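Local coordinates for protein putative carboxylesterase (Lactobacillus plantarum WCFS1, PDB 3BJR) that probably hydrolyses carboxylic esters, as a putative carboxylesterase with an alpha/beta-hydrolase fold, at residues A[87-92]-A[102-107]; A[207-212]-A[276-281]; A[253-258]-A[269-274]. One frame throughout, in Å; residues are numbered along the deposited sequence. Where two conformers were deposited one is given.

Overall arrangement
Contacts 1 and 2 are buried and lie on opposite sides of the chain's centre, their own centres about 24 Å apart; contact 3 is only partly buried and lies nearer the periphery. Contact 1 ties the loop after strand 82-87 to helix 100-114 through hydrogen bonds to one carboxylate. Contacts 2 and 3 share helix 270-281, whose tryptophans do the work without any hydrogen bond between the paired segments: Trp278 packs on a sheet strand, Trp271 on a neighbouring helix. Those two contacts touch each other through Trp211 and Trp271, and residues of both also reach the second subunit.

Contact 1: residues A[87-92]-A[102-107]; sequences EYTLLT and VLDLGR
Asp104 OD2 is gripped twice by Thr89. The Thr89 OG1 hydroxyl donates the shorter bond, 2.6 Å to OD2, and uses the syn lone pair, on the side of the carboxylate's other oxygen. Thr89 N adds a 2.9 Å bond to the same OD2, coming almost head-on to the C-O bond with an N-H...O angle of 158°. The threonine can give both because its OG1 stands beside its own backbone N (chi1 -53°), which sets two donors next to each other; the two side chains meet roughly at right angles. Tyr88 adds van der Waals contact, its CA 3.7 Å and its CB 3.8 Å from Asp104 OD2, before its ring turns off towards Val133 and Ile137 of helix 133-153 and its OH bonds to Pro57 O.

The other carboxylate oxygen, OD1, accepts a hydrogen bond from Thr30 OG1. In the conformer given, Arg107, one turn further along the helix, also forms a salt bridge to OD1, though its hydrogen bond is weak.

An aspartate suits this place because its short side chain, on helix 100-114, presents OD2 to the loop after strand 82-87, a strand-to-helix connection of the alpha/beta-hydrolase sheet, and leaves OD1 for Thr30 and Arg107. With both oxygens engaged, the carboxylate has little freedom to turn, and the donors around it probably help it to stay ionised although buried.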
ATOM      1  N   GLU A  87     -22.324  12.393 -11.987  1.00 31.97           N
ATOM      2  CA  GLU A  87     -22.266  12.215 -13.415  1.00 33.47           C
ATOM      3  C   GLU A  87     -21.647  13.527 -13.953  1.00 32.54           C
ATOM      4  O   GLU A  87     -22.311  14.528 -14.093  1.00 32.70           O
ATOM      5  CB  GLU A  87     -23.645  11.964 -14.013  1.00 33.43           C
ATOM      6  CG  GLU A  87     -24.276  10.683 -13.546  1.00 36.64           C
ATOM      7  CD  GLU A  87     -25.627  10.453 -14.187  1.00 37.64           C
ATOM      8  OE1 GLU A  87     -25.632  10.203 -15.400  1.00 39.32           O
ATOM      9  OE2 GLU A  87     -26.664  10.510 -13.493  1.00 35.83           O
ATOM     10  N   TYR A  88     -20.341  13.507 -14.156  1.00 33.29           N
ATOM     11  CA  TYR A  88     -19.591  14.661 -14.633  1.00 34.28           C
ATOM     12  C   TYR A  88     -19.604  14.843 -16.149  1.00 34.62           C
ATOM     13  O   TYR A  88     -20.082  13.989 -16.889  1.00 36.51           O
ATOM     14  CB  TYR A  88     -18.150  14.593 -14.121  1.00 32.54           C
ATOM     15  CG  TYR A  88     -17.415  13.259 -14.333  1.00 36.97           C
ATOM     16  CD1 TYR A  88     -16.815  12.934 -15.553  1.00 31.21           C
ATOM     17  CD2 TYR A  88     -17.293  12.346 -13.303  1.00 32.01           C
ATOM     18  CE1 TYR A  88     -16.144  11.732 -15.720  1.00 31.58           C
ATOM     19  CE2 TYR A  88     -16.628  11.133 -13.478  1.00 34.97           C
ATOM     20  CZ  TYR A  88     -16.070  10.824 -14.694  1.00 32.08           C
ATOM     21  OH  TYR A  88     -15.403   9.645 -14.864  1.00 30.74           O
ATOM     22  N   THR A  89     -19.104  15.999 -16.588  1.00 35.22           N
ATOM     23  CA  THR A  89     -19.019  16.346 -18.013  1.00 33.36           C
ATOM     24  C   THR A  89     -18.199  15.325 -18.777  1.00 32.45           C
ATOM     25  O   THR A  89     -17.120  14.911 -18.333  1.00 32.43           O
ATOM     26  CB  THR A  89     -18.392  17.744 -18.212  1.00 32.06           C
ATOM     27  OG1 THR A  89     -19.124  18.659 -17.414  1.00 27.08           O
ATOM     28  CG2 THR A  89     -18.433  18.194 -19.681  1.00 23.64           C
ATOM     29  N   LEU A  90     -18.732  14.927 -19.934  1.00 32.36           N
ATOM     30  CA  LEU A  90     -18.103  13.930 -20.777  1.00 33.59           C
ATOM     31  C   LEU A  90     -17.591  14.576 -22.060  1.00 35.36           C
ATOM     32  O   LEU A  90     -17.872  15.734 -22.339  1.00 33.30           O
ATOM     33  CB  LEU A  90     -19.123  12.802 -21.091  1.00 35.82           C
ATOM     34  CG  LEU A  90     -19.795  12.093 -19.902  1.00 29.97           C
ATOM     35  CD1 LEU A  90     -20.949  11.196 -20.367  1.00 33.40           C
ATOM     36  CD2 LEU A  90     -18.807  11.355 -19.128  1.00 25.24           C
ATOM     37  N   LEU A  91     -16.827  13.818 -22.836  1.00 38.90           N
ATOM     38  CA  LEU A  91     -16.289  14.293 -24.128  1.00 39.75           C
ATOM     39  C   LEU A  91     -17.385  14.670 -25.088  1.00 40.73           C
ATOM     40  O   LEU A  91     -17.226  15.598 -25.877  1.00 44.10           O
ATOM     41  CB  LEU A  91     -15.381  13.240 -24.751  1.00 40.04           C
ATOM     42  CG  LEU A  91     -14.028  13.128 -24.047  1.00 47.43           C
ATOM     43  CD1 LEU A  91     -13.397  11.712 -24.146  1.00 47.49           C
ATOM     44  CD2 LEU A  91     -13.111  14.230 -24.588  1.00 51.31           C
ATOM     45  N   THR A  92     -18.509  13.970 -25.014  1.00 42.19           N
ATOM     46  CA  THR A  92     -19.676  14.298 -25.845  1.00 43.17           C
ATOM     47  C   THR A  92     -20.363  15.604 -25.445  1.00 43.00           C
ATOM     48  O   THR A  92     -21.031  16.215 -26.268  1.00 41.82           O
ATOM     49  CB  THR A  92     -20.712  13.152 -25.848  1.00 44.18           C
ATOM     50  OG1 THR A  92     -20.792  12.589 -24.531  1.00 49.01           O
ATOM     51  CG2 THR A  92     -20.302  12.055 -26.863  1.00 45.99           C
ATOM     52  N   VAL A 102     -13.384  18.346 -12.895  1.00 34.84           N
ATOM     53  CA  VAL A 102     -12.806  18.740 -11.622  1.00 35.44           C
ATOM     54  C   VAL A 102     -13.643  19.897 -11.041  1.00 36.71           C
ATOM     55  O   VAL A 102     -13.902  19.957  -9.833  1.00 35.60           O
ATOM     56  CB  VAL A 102     -11.338  19.207 -11.799  1.00 35.65           C
ATOM     57  CG1 VAL A 102     -10.802  19.675 -10.485  1.00 36.37           C
ATOM     58  CG2 VAL A 102     -10.446  18.098 -12.399  1.00 30.21           C
ATOM     59  N   LEU A 103     -14.043  20.818 -11.918  1.00 33.97           N
ATOM     60  CA  LEU A 103     -14.902  21.920 -11.569  1.00 34.22           C
ATOM     61  C   LEU A 103     -16.269  21.371 -11.141  1.00 36.19           C
ATOM     62  O   LEU A 103     -16.785  21.780 -10.111  1.00 35.52           O
ATOM     63  CB  LEU A 103     -15.050  22.868 -12.746  1.00 34.20           C
ATOM     64  CG  LEU A 103     -13.800  23.609 -13.188  1.00 30.81           C
ATOM     65  CD1 LEU A 103     -14.162  24.516 -14.346  1.00 31.19           C
ATOM     66  CD2 LEU A 103     -13.162  24.406 -12.045  1.00 35.06           C
ATOM     67  N   ASP A 104     -16.817  20.426 -11.908  1.00 36.26           N
ATOM     68  CA  ASP A 104     -18.096  19.766 -11.570  1.00 34.55           C
ATOM     69  C   ASP A 104     -18.060  19.184 -10.142  1.00 33.16           C
ATOM     70  O   ASP A 104     -19.046  19.235  -9.423  1.00 34.57           O
ATOM     71  CB  ASP A 104     -18.409  18.622 -12.566  1.00 31.99           C
ATOM     72  CG  ASP A 104     -18.821  19.102 -13.947  1.00 32.24           C
ATOM     73  OD1 ASP A 104     -19.310  20.244 -14.077  1.00 31.19           O
ATOM     74  OD2 ASP A 104     -18.718  18.281 -14.904  1.00 32.49           O
ATOM     75  N   LEU A 105     -16.944  18.563  -9.773  1.00 35.49           N
ATOM     76  CA  LEU A 105     -16.773  17.989  -8.418  1.00 33.37           C
ATOM     77  C   LEU A 105     -16.836  19.126  -7.375  1.00 35.90           C
ATOM     78  O   LEU A 105     -17.455  18.978  -6.317  1.00 33.17           O
ATOM     79  CB  LEU A 105     -15.476  17.215  -8.306  1.00 35.65           C
ATOM     80  CG  LEU A 105     -15.078  16.661  -6.930  1.00 31.90           C
ATOM     81  CD1 LEU A 105     -16.268  15.908  -6.301  1.00 24.75           C
ATOM     82  CD2 LEU A 105     -13.795  15.812  -6.993  1.00 29.44           C
ATOM     83  N   GLY A 106     -16.220  20.269  -7.682  1.00 33.42           N
ATOM     84  CA  GLY A 106     -16.294  21.443  -6.816  1.00 32.72           C
ATOM     85  C   GLY A 106     -17.740  21.924  -6.629  1.00 33.21           C
ATOM     86  O   GLY A 106     -18.176  22.266  -5.511  1.00 33.80           O
ATOM     87  N   ARG A 107     -18.483  21.955  -7.724  0.50 32.90           N
ATOM     88  CA  ARG A 107     -19.877  22.376  -7.680  0.50 32.35           C
ATOM     89  C   ARG A 107     -20.666  21.449  -6.751  0.50 32.33           C
ATOM     90  O   ARG A 107     -21.534  21.891  -5.998  0.50 33.63           O
ATOM     91  CB  ARG A 107     -20.467  22.369  -9.082  0.50 32.04           C
ATOM     92  CG  ARG A 107     -19.798  23.335 -10.058  0.50 32.19           C
ATOM     93  CD  ARG A 107     -20.457  23.288 -11.423  0.50 32.14           C
ATOM     94  NE  ARG A 107     -19.896  24.282 -12.346  0.50 30.34           N
ATOM     95  CZ  ARG A 107     -19.052  24.045 -13.353  0.50 28.26           C
ATOM     96  NH1 ARG A 107     -18.653  22.815 -13.668  0.50 14.12           N
ATOM     97  NH2 ARG A 107     -18.654  25.068 -14.110  0.50 32.02           N
TER

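Contact 2: residues A[207-212]-A[276-281]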
ATOM      1  N   PRO A 207      -5.798  14.832   3.573  1.00 34.67           N
ATOM      2  CA  PRO A 207      -5.508  13.407   3.750  1.00 33.54           C
ATOM      3  C   PRO A 207      -6.083  12.540   2.644  1.00 36.12           C
ATOM      4  O   PRO A 207      -7.250  12.718   2.252  1.00 34.19           O
ATOM      5  CB  PRO A 207      -6.133  13.080   5.085  1.00 30.89           C
ATOM      6  CG  PRO A 207      -5.995  14.383   5.864  1.00 36.78           C
ATOM      7  CD  PRO A 207      -6.257  15.442   4.840  1.00 36.53           C
ATOM      8  N   THR A 208      -5.266  11.581   2.187  1.00 35.43           N
ATOM      9  CA  THR A 208      -5.586  10.783   1.023  1.00 35.49           C
ATOM     10  C   THR A 208      -5.431   9.286   1.249  1.00 34.81           C
ATOM     11  O   THR A 208      -4.378   8.817   1.666  1.00 31.92           O
ATOM     12  CB  THR A 208      -4.677  11.231  -0.148  1.00 35.54           C
ATOM     13  OG1 THR A 208      -4.826  12.650  -0.340  1.00 32.18           O
ATOM     14  CG2 THR A 208      -5.002  10.478  -1.490  1.00 32.91           C
ATOM     15  N   PHE A 209      -6.475   8.539   0.912  1.00 31.54           N
ATOM     16  CA  PHE A 209      -6.478   7.088   0.980  1.00 31.77           C
ATOM     17  C   PHE A 209      -6.466   6.606  -0.450  1.00 32.43           C
ATOM     18  O   PHE A 209      -7.355   6.913  -1.215  1.00 34.55           O
ATOM     19  CB  PHE A 209      -7.725   6.550   1.671  1.00 28.75           C
ATOM     20  CG  PHE A 209      -7.766   5.079   1.762  1.00 34.53           C
ATOM     21  CD1 PHE A 209      -8.300   4.321   0.773  1.00 35.17           C
ATOM     22  CD2 PHE A 209      -7.214   4.436   2.873  1.00 30.14           C
ATOM     23  CE1 PHE A 209      -8.340   2.922   0.875  1.00 32.07           C
ATOM     24  CE2 PHE A 209      -7.251   3.071   2.975  1.00 32.70           C
ATOM     25  CZ  PHE A 209      -7.783   2.309   1.988  1.00 29.09           C
ATOM     26  N   ILE A 210      -5.460   5.807  -0.793  1.00 34.65           N
ATOM     27  CA  ILE A 210      -5.321   5.283  -2.135  1.00 35.42           C
ATOM     28  C   ILE A 210      -5.193   3.773  -2.128  1.00 35.28           C
ATOM     29  O   ILE A 210      -4.492   3.207  -1.297  1.00 36.03           O
ATOM     30  CB  ILE A 210      -4.027   5.780  -2.827  1.00 34.53           C
ATOM     31  CG1 ILE A 210      -3.793   7.258  -2.622  1.00 33.79           C
ATOM     32  CG2 ILE A 210      -4.047   5.465  -4.328  1.00 37.96           C
ATOM     33  CD1 ILE A 210      -2.340   7.678  -2.879  1.00 34.93           C
ATOM     34  N   TRP A 211      -5.871   3.137  -3.077  1.00 39.17           N
ATOM     35  CA  TRP A 211      -5.640   1.737  -3.377  1.00 38.02           C
ATOM     36  C   TRP A 211      -5.712   1.526  -4.877  1.00 37.79           C
ATOM     37  O   TRP A 211      -6.443   2.224  -5.599  1.00 35.09           O
ATOM     38  CB  TRP A 211      -6.534   0.777  -2.607  1.00 37.01           C
ATOM     39  CG  TRP A 211      -7.827   0.447  -3.199  1.00 40.58           C
ATOM     40  CD1 TRP A 211      -8.152  -0.692  -3.863  1.00 40.13           C
ATOM     41  CD2 TRP A 211      -9.021   1.223  -3.118  1.00 36.33           C
ATOM     42  NE1 TRP A 211      -9.469  -0.650  -4.246  1.00 39.05           N
ATOM     43  CE2 TRP A 211     -10.031   0.504  -3.775  1.00 37.86           C
ATOM     44  CE3 TRP A 211      -9.328   2.445  -2.549  1.00 38.80           C
ATOM     45  CZ2 TRP A 211     -11.326   0.987  -3.907  1.00 42.74           C
ATOM     46  CZ3 TRP A 211     -10.612   2.919  -2.657  1.00 42.42           C
ATOM     47  CH2 TRP A 211     -11.595   2.197  -3.340  1.00 41.67           C
ATOM     48  N   THR A 212      -4.874   0.609  -5.354  1.00 37.54           N
ATOM     49  CA  THR A 212      -4.877   0.256  -6.779  1.00 36.06           C
ATOM     50  C   THR A 212      -4.344  -1.167  -6.937  1.00 35.35           C
ATOM     51  O   THR A 212      -4.127  -1.901  -5.930  1.00 31.60           O
ATOM     52  CB  THR A 212      -4.132   1.314  -7.665  1.00 36.96           C
ATOM     53  OG1 THR A 212      -4.470   1.127  -9.053  1.00 34.24           O
ATOM     54  CG2 THR A 212      -2.690   1.232  -7.495  1.00 28.68           C
ATOM     55  N   LEU A 276     -12.800   2.398   5.210  1.00 38.02           N
ATOM     56  CA  LEU A 276     -13.706   2.782   6.283  1.00 37.47           C
ATOM     57  C   LEU A 276     -12.965   2.988   7.590  1.00 35.54           C
ATOM     58  O   LEU A 276     -13.260   3.911   8.324  1.00 36.11           O
ATOM     59  CB  LEU A 276     -14.827   1.737   6.449  1.00 37.56           C
ATOM     60  CG  LEU A 276     -15.810   1.591   5.288  1.00 38.64           C
ATOM     61  CD1 LEU A 276     -16.694   0.379   5.512  1.00 31.37           C
ATOM     62  CD2 LEU A 276     -16.641   2.832   5.123  1.00 33.19           C
ATOM     63  N   GLU A 277     -12.016   2.119   7.891  1.00 36.22           N
ATOM     64  CA  GLU A 277     -11.230   2.262   9.104  1.00 36.20           C
ATOM     65  C   GLU A 277     -10.379   3.537   9.092  1.00 35.85           C
ATOM     66  O   GLU A 277     -10.289   4.229  10.091  1.00 36.95           O
ATOM     67  CB  GLU A 277     -10.343   1.048   9.315  1.00 35.35           C
ATOM     68  CG  GLU A 277     -11.108  -0.205   9.625  1.00 39.41           C
ATOM     69  CD  GLU A 277     -10.213  -1.346  10.091  1.00 44.49           C
ATOM     70  OE1 GLU A 277      -8.980  -1.152  10.197  1.00 37.92           O
ATOM     71  OE2 GLU A 277     -10.756  -2.447  10.364  1.00 37.49           O
ATOM     72  N   TRP A 278      -9.786   3.836   7.952  1.00 34.40           N
ATOM     73  CA  TRP A 278      -8.979   5.026   7.785  1.00 34.53           C
ATOM     74  C   TRP A 278      -9.829   6.276   7.921  1.00 33.58           C
ATOM     75  O   TRP A 278      -9.438   7.217   8.602  1.00 32.29           O
ATOM     76  CB  TRP A 278      -8.281   5.004   6.439  1.00 33.44           C
ATOM     77  CG  TRP A 278      -7.396   6.156   6.191  1.00 31.34           C
ATOM     78  CD1 TRP A 278      -6.102   6.328   6.622  1.00 22.65           C
ATOM     79  CD2 TRP A 278      -7.723   7.312   5.430  1.00 27.24           C
ATOM     80  NE1 TRP A 278      -5.623   7.530   6.164  1.00 32.04           N
ATOM     81  CE2 TRP A 278      -6.590   8.133   5.407  1.00 30.57           C
ATOM     82  CE3 TRP A 278      -8.876   7.719   4.739  1.00 33.16           C
ATOM     83  CZ2 TRP A 278      -6.581   9.335   4.769  1.00 33.79           C
ATOM     84  CZ3 TRP A 278      -8.847   8.897   4.083  1.00 36.02           C
ATOM     85  CH2 TRP A 278      -7.723   9.703   4.118  1.00 31.26           C
ATOM     86  N   LEU A 279     -10.996   6.278   7.298  1.00 33.77           N
ATOM     87  CA  LEU A 279     -11.908   7.397   7.406  1.00 34.00           C
ATOM     88  C   LEU A 279     -12.339   7.619   8.882  1.00 35.60           C
ATOM     89  O   LEU A 279     -12.332   8.748   9.354  1.00 35.22           O
ATOM     90  CB  LEU A 279     -13.146   7.195   6.492  1.00 35.32           C
ATOM     91  CG  LEU A 279     -12.952   7.393   4.993  1.00 31.69           C
ATOM     92  CD1 LEU A 279     -14.112   6.846   4.136  1.00 30.77           C
ATOM     93  CD2 LEU A 279     -12.699   8.885   4.700  1.00 30.27           C
ATOM     94  N   ALA A 280     -12.687   6.544   9.589  1.00 35.53           N
ATOM     95  CA  ALA A 280     -13.112   6.605  10.978  1.00 36.12           C
ATOM     96  C   ALA A 280     -12.023   7.076  11.931  1.00 40.18           C
ATOM     97  O   ALA A 280     -12.288   7.830  12.872  1.00 39.51           O
ATOM     98  CB  ALA A 280     -13.636   5.241  11.425  1.00 32.80           C
ATOM     99  N   ASP A 281     -10.800   6.607  11.714  1.00 44.96           N
ATOM    100  CA  ASP A 281      -9.675   6.966  12.567  1.00 47.67           C
ATOM    101  C   ASP A 281      -9.206   8.391  12.303  1.00 49.06           C
ATOM    102  O   ASP A 281      -8.456   8.927  13.082  1.00 51.62           O
ATOM    103  CB  ASP A 281      -8.528   5.988  12.353  1.00 51.82           C
ATOM    104  CG  ASP A 281      -7.425   6.119  13.415  1.00 57.34           C
ATOM    105  OD1 ASP A 281      -7.700   5.797  14.599  1.00 62.25           O
ATOM    106  OD2 ASP A 281      -6.282   6.506  13.045  1.00 62.19           O
TER
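Within 276-281 it is Trp278 that meets the strand and the proline before it, laying its indole against Pro207, Thr208 and Phe209. Before it, Leu276 faces His79, and Glu277 packs on His270 of the second subunit. Trp278 then turns inward. With CG anti to the backbone N (chi1 -178°) the indole is carried away from the helix and onto the sheet.

Phe209 CB sits over one face of the six-membered ring in a CH-pi contact, 3.7 Å from its centroid and 20° off the normal, displaced towards the CE3-CZ3 rim; CB is 3.5 Å from CE3. Beyond CB, the phenyl ring slides past in the opposite sense, bringing Phe209 CD2 to 3.7 Å from Trp278 CG. The phenyl and the five-membered ring are inclined at 46°, an oblique pair with centroids 5.4 Å apart. At the far end of the indole, CH2 abuts the Pro207 carbonyl, with Pro207 O at 3.6 Å near the indole plane, while Pro207 CB packs 3.8 Å from CZ2. Cutting Trp278 back to an alanine is likely to leave a gap between helix and strand, with Phe209 CB deprived of its aromatic face and Pro207 CB of its contact to the indole.

Leu279 follows, leaning on Tyr81, and Asp281 OD2 forms a salt bridge to Lys244 of the second subunit. Strand 208-213, an inner strand of the alpha/beta-hydrolase sheet, is thus covered on this face by helix 270-281, while Thr208 and Ile210 meet helix 222-233. Large flat and apolar groups suit such a layer: the join rests on dispersion and shape, with a slight CH-pi component, and no polar bond fixes its direction.

Contact 3: residues A[253-258]-A[269-274]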
ATOM      1  N   ALA A 253     -14.482  -3.778 -11.541  1.00 40.20           N
ATOM      2  CA  ALA A 253     -15.696  -4.582 -11.683  1.00 39.03           C
ATOM      3  C   ALA A 253     -15.904  -5.386 -10.403  1.00 42.38           C
ATOM      4  O   ALA A 253     -17.011  -5.433  -9.879  1.00 40.84           O
ATOM      5  CB  ALA A 253     -15.612  -5.526 -12.876  1.00 38.80           C
ATOM      6  N   ASN A 254     -14.843  -6.034  -9.907  1.00 41.78           N
ATOM      7  CA  ASN A 254     -14.928  -6.780  -8.659  1.00 44.33           C
ATOM      8  C   ASN A 254     -15.302  -5.884  -7.475  1.00 47.50           C
ATOM      9  O   ASN A 254     -16.183  -6.258  -6.708  1.00 46.27           O
ATOM     10  CB  ASN A 254     -13.638  -7.563  -8.370  1.00 43.13           C
ATOM     11  CG  ASN A 254     -13.483  -8.780  -9.280  1.00 49.11           C
ATOM     12  OD1 ASN A 254     -14.473  -9.320  -9.805  1.00 54.29           O
ATOM     13  ND2 ASN A 254     -12.239  -9.212  -9.483  1.00 49.06           N
ATOM     14  N   ALA A 255     -14.673  -4.707  -7.355  1.00 49.75           N
ATOM     15  CA  ALA A 255     -14.969  -3.722  -6.286  1.00 50.08           C
ATOM     16  C   ALA A 255     -16.461  -3.361  -6.225  1.00 51.87           C
ATOM     17  O   ALA A 255     -17.054  -3.261  -5.163  1.00 54.56           O
ATOM     18  CB  ALA A 255     -14.134  -2.441  -6.502  1.00 48.24           C
ATOM     19  N   GLN A 256     -17.036  -3.133  -7.390  1.00 53.74           N
ATOM     20  CA  GLN A 256     -18.451  -2.825  -7.545  1.00 56.56           C
ATOM     21  C   GLN A 256     -19.333  -4.032  -7.222  1.00 59.86           C
ATOM     22  O   GLN A 256     -20.257  -3.969  -6.410  1.00 61.45           O
ATOM     23  CB  GLN A 256     -18.705  -2.404  -9.006  1.00 54.24           C
ATOM     24  CG  GLN A 256     -20.127  -2.637  -9.488  1.00 54.60           C
ATOM     25  CD  GLN A 256     -20.265  -2.421 -10.958  1.00 56.68           C
ATOM     26  OE1 GLN A 256     -19.326  -1.955 -11.610  1.00 57.35           O
ATOM     27  NE2 GLN A 256     -21.443  -2.759 -11.506  1.00 47.02           N
ATOM     28  N   THR A 257     -19.028  -5.125  -7.911  1.00 64.27           N
ATOM     29  CA  THR A 257     -19.799  -6.374  -7.897  1.00 65.14           C
ATOM     30  C   THR A 257     -19.636  -7.248  -6.671  1.00 65.15           C
ATOM     31  O   THR A 257     -20.532  -8.024  -6.374  1.00 65.04           O
ATOM     32  CB  THR A 257     -19.389  -7.260  -9.159  1.00 66.21           C
ATOM     33  OG1 THR A 257     -19.764  -6.590 -10.383  1.00 66.54           O
ATOM     34  CG2 THR A 257     -20.006  -8.685  -9.125  1.00 68.76           C
ATOM     35  N   ALA A 258     -18.525  -7.100  -5.949  1.00 64.73           N
ATOM     36  CA  ALA A 258     -18.174  -8.047  -4.891  1.00 64.83           C
ATOM     37  C   ALA A 258     -17.587  -7.457  -3.598  1.00 65.44           C
ATOM     38  O   ALA A 258     -16.619  -8.012  -3.033  1.00 64.09           O
ATOM     39  CB  ALA A 258     -17.209  -9.137  -5.496  1.00 64.02           C
ATOM     40  N   ALA A 269     -15.094  -6.602   1.177  1.00 47.22           N
ATOM     41  CA  ALA A 269     -13.799  -6.539   0.499  1.00 42.89           C
ATOM     42  C   ALA A 269     -12.768  -5.740   1.345  1.00 42.21           C
ATOM     43  O   ALA A 269     -13.121  -4.742   1.987  1.00 38.64           O
ATOM     44  CB  ALA A 269     -13.962  -5.923  -0.871  1.00 39.23           C
ATOM     45  N   HIS A 270     -11.503  -6.171   1.356  1.00 39.79           N
ATOM     46  CA  HIS A 270     -10.507  -5.504   2.198  1.00 37.70           C
ATOM     47  C   HIS A 270     -10.323  -4.030   1.847  1.00 35.62           C
ATOM     48  O   HIS A 270     -10.089  -3.229   2.741  1.00 35.42           O
ATOM     49  CB  HIS A 270      -9.136  -6.223   2.198  1.00 36.66           C
ATOM     50  CG  HIS A 270      -9.176  -7.595   2.766  1.00 36.74           C
ATOM     51  ND1 HIS A 270      -8.715  -8.698   2.081  1.00 39.96           N
ATOM     52  CD2 HIS A 270      -9.661  -8.053   3.944  1.00 35.51           C
ATOM     53  CE1 HIS A 270      -8.892  -9.774   2.827  1.00 33.84           C
ATOM     54  NE2 HIS A 270      -9.481  -9.415   3.951  1.00 38.92           N
ATOM     55  N   TRP A 271     -10.416  -3.647   0.576  1.00 37.78           N
ATOM     56  CA  TRP A 271     -10.248  -2.234   0.253  1.00 37.37           C
ATOM     57  C   TRP A 271     -11.294  -1.399   0.991  1.00 37.89           C
ATOM     58  O   TRP A 271     -10.995  -0.310   1.430  1.00 35.47           O
ATOM     59  CB  TRP A 271     -10.340  -1.950  -1.236  1.00 38.81           C
ATOM     60  CG  TRP A 271     -11.650  -2.218  -1.858  1.00 40.03           C
ATOM     61  CD1 TRP A 271     -12.008  -3.344  -2.521  1.00 42.81           C
ATOM     62  CD2 TRP A 271     -12.779  -1.340  -1.926  1.00 45.04           C
ATOM     63  NE1 TRP A 271     -13.292  -3.237  -2.971  1.00 43.45           N
ATOM     64  CE2 TRP A 271     -13.791  -2.019  -2.619  1.00 43.78           C
ATOM     65  CE3 TRP A 271     -13.040  -0.054  -1.454  1.00 45.77           C
ATOM     66  CZ2 TRP A 271     -15.041  -1.462  -2.848  1.00 43.45           C
ATOM     67  CZ3 TRP A 271     -14.278   0.500  -1.700  1.00 41.11           C
ATOM     68  CH2 TRP A 271     -15.251  -0.197  -2.396  1.00 42.67           C
ATOM     69  N   LEU A 272     -12.515  -1.917   1.129  1.00 39.64           N
ATOM     70  CA  LEU A 272     -13.579  -1.205   1.817  1.00 38.06           C
ATOM     71  C   LEU A 272     -13.322  -1.203   3.328  1.00 33.88           C
ATOM     72  O   LEU A 272     -13.393  -0.181   3.966  1.00 35.36           O
ATOM     73  CB  LEU A 272     -14.944  -1.803   1.465  1.00 39.60           C
ATOM     74  CG  LEU A 272     -16.172  -1.047   1.997  1.00 39.17           C
ATOM     75  CD1 LEU A 272     -16.275   0.460   1.559  1.00 30.74           C
ATOM     76  CD2 LEU A 272     -17.381  -1.844   1.574  1.00 31.97           C
ATOM     77  N   THR A 273     -13.042  -2.341   3.926  1.00 31.61           N
ATOM     78  CA  THR A 273     -12.699  -2.357   5.351  1.00 31.49           C
ATOM     79  C   THR A 273     -11.606  -1.356   5.660  1.00 31.55           C
ATOM     80  O   THR A 273     -11.710  -0.595   6.587  1.00 32.92           O
ATOM     81  CB  THR A 273     -12.232  -3.756   5.772  1.00 31.67           C
ATOM     82  OG1 THR A 273     -13.305  -4.661   5.519  1.00 36.68           O
ATOM     83  CG2 THR A 273     -11.872  -3.807   7.208  1.00 30.56           C
ATOM     84  N   LEU A 274     -10.601  -1.298   4.802  1.00 34.60           N
ATOM     85  CA  LEU A 274      -9.442  -0.437   5.019  1.00 35.74           C
ATOM     86  C   LEU A 274      -9.784   1.037   4.862  1.00 33.42           C
ATOM     87  O   LEU A 274      -9.409   1.862   5.699  1.00 32.95           O
ATOM     88  CB  LEU A 274      -8.289  -0.870   4.099  1.00 34.41           C
ATOM     89  CG  LEU A 274      -7.633  -2.225   4.388  1.00 36.32           C
ATOM     90  CD1 LEU A 274      -6.598  -2.544   3.294  1.00 31.94           C
ATOM     91  CD2 LEU A 274      -7.022  -2.256   5.742  1.00 34.86           C
TER
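Apolar packing brings Ala255 against the NE1-CE2-CZ2 border of the Trp271 indole: Ala255 CB lies 3.7 Å from Trp271 NE1 and 3.9 Å from CZ2. A small methyl suits this spot, since it lets the indole come close to the helix backbone. The Trp271 side chain takes the position with CG between the backbone N and the carbonyl carbon (chi1 65°), and the ring reaches across to Ala255, while Leu272 CB lies 3.8 Å above one face, towards its rim.

Contacts with carbonyl oxygens come next. Ala255 O lies in the plane of the indole, at its rim, 3.6 Å from Trp271 CZ2, an arrangement in which the slightly positive ring hydrogens face an electron-rich oxygen. A looser methyl-to-carbonyl contact sets Ala269 CB 4.0 Å from Ala258 O.

These residues join helix 248-257 to helix 270-281, the two helices that follow the last sheet strand, 238-243, of the alpha/beta-hydrolase fold. Trp271 also meets Trp211 of the neighbouring strand 208-213 with nearly parallel planes, and touches Leu72 of helix 66-77, so one large side chain serves several elements at once.

Backbone hydrogen bonds run within each helix end, and none crosses between the segments. Ala258, the first residue to depart from helical angles, still gives its N to Asn254 O. Ala269 occupies the N-cap position of helix 270-281, and its carbonyl oxygen accepts from Thr273 N at 3.1 Å and, weakly, from Leu272 N.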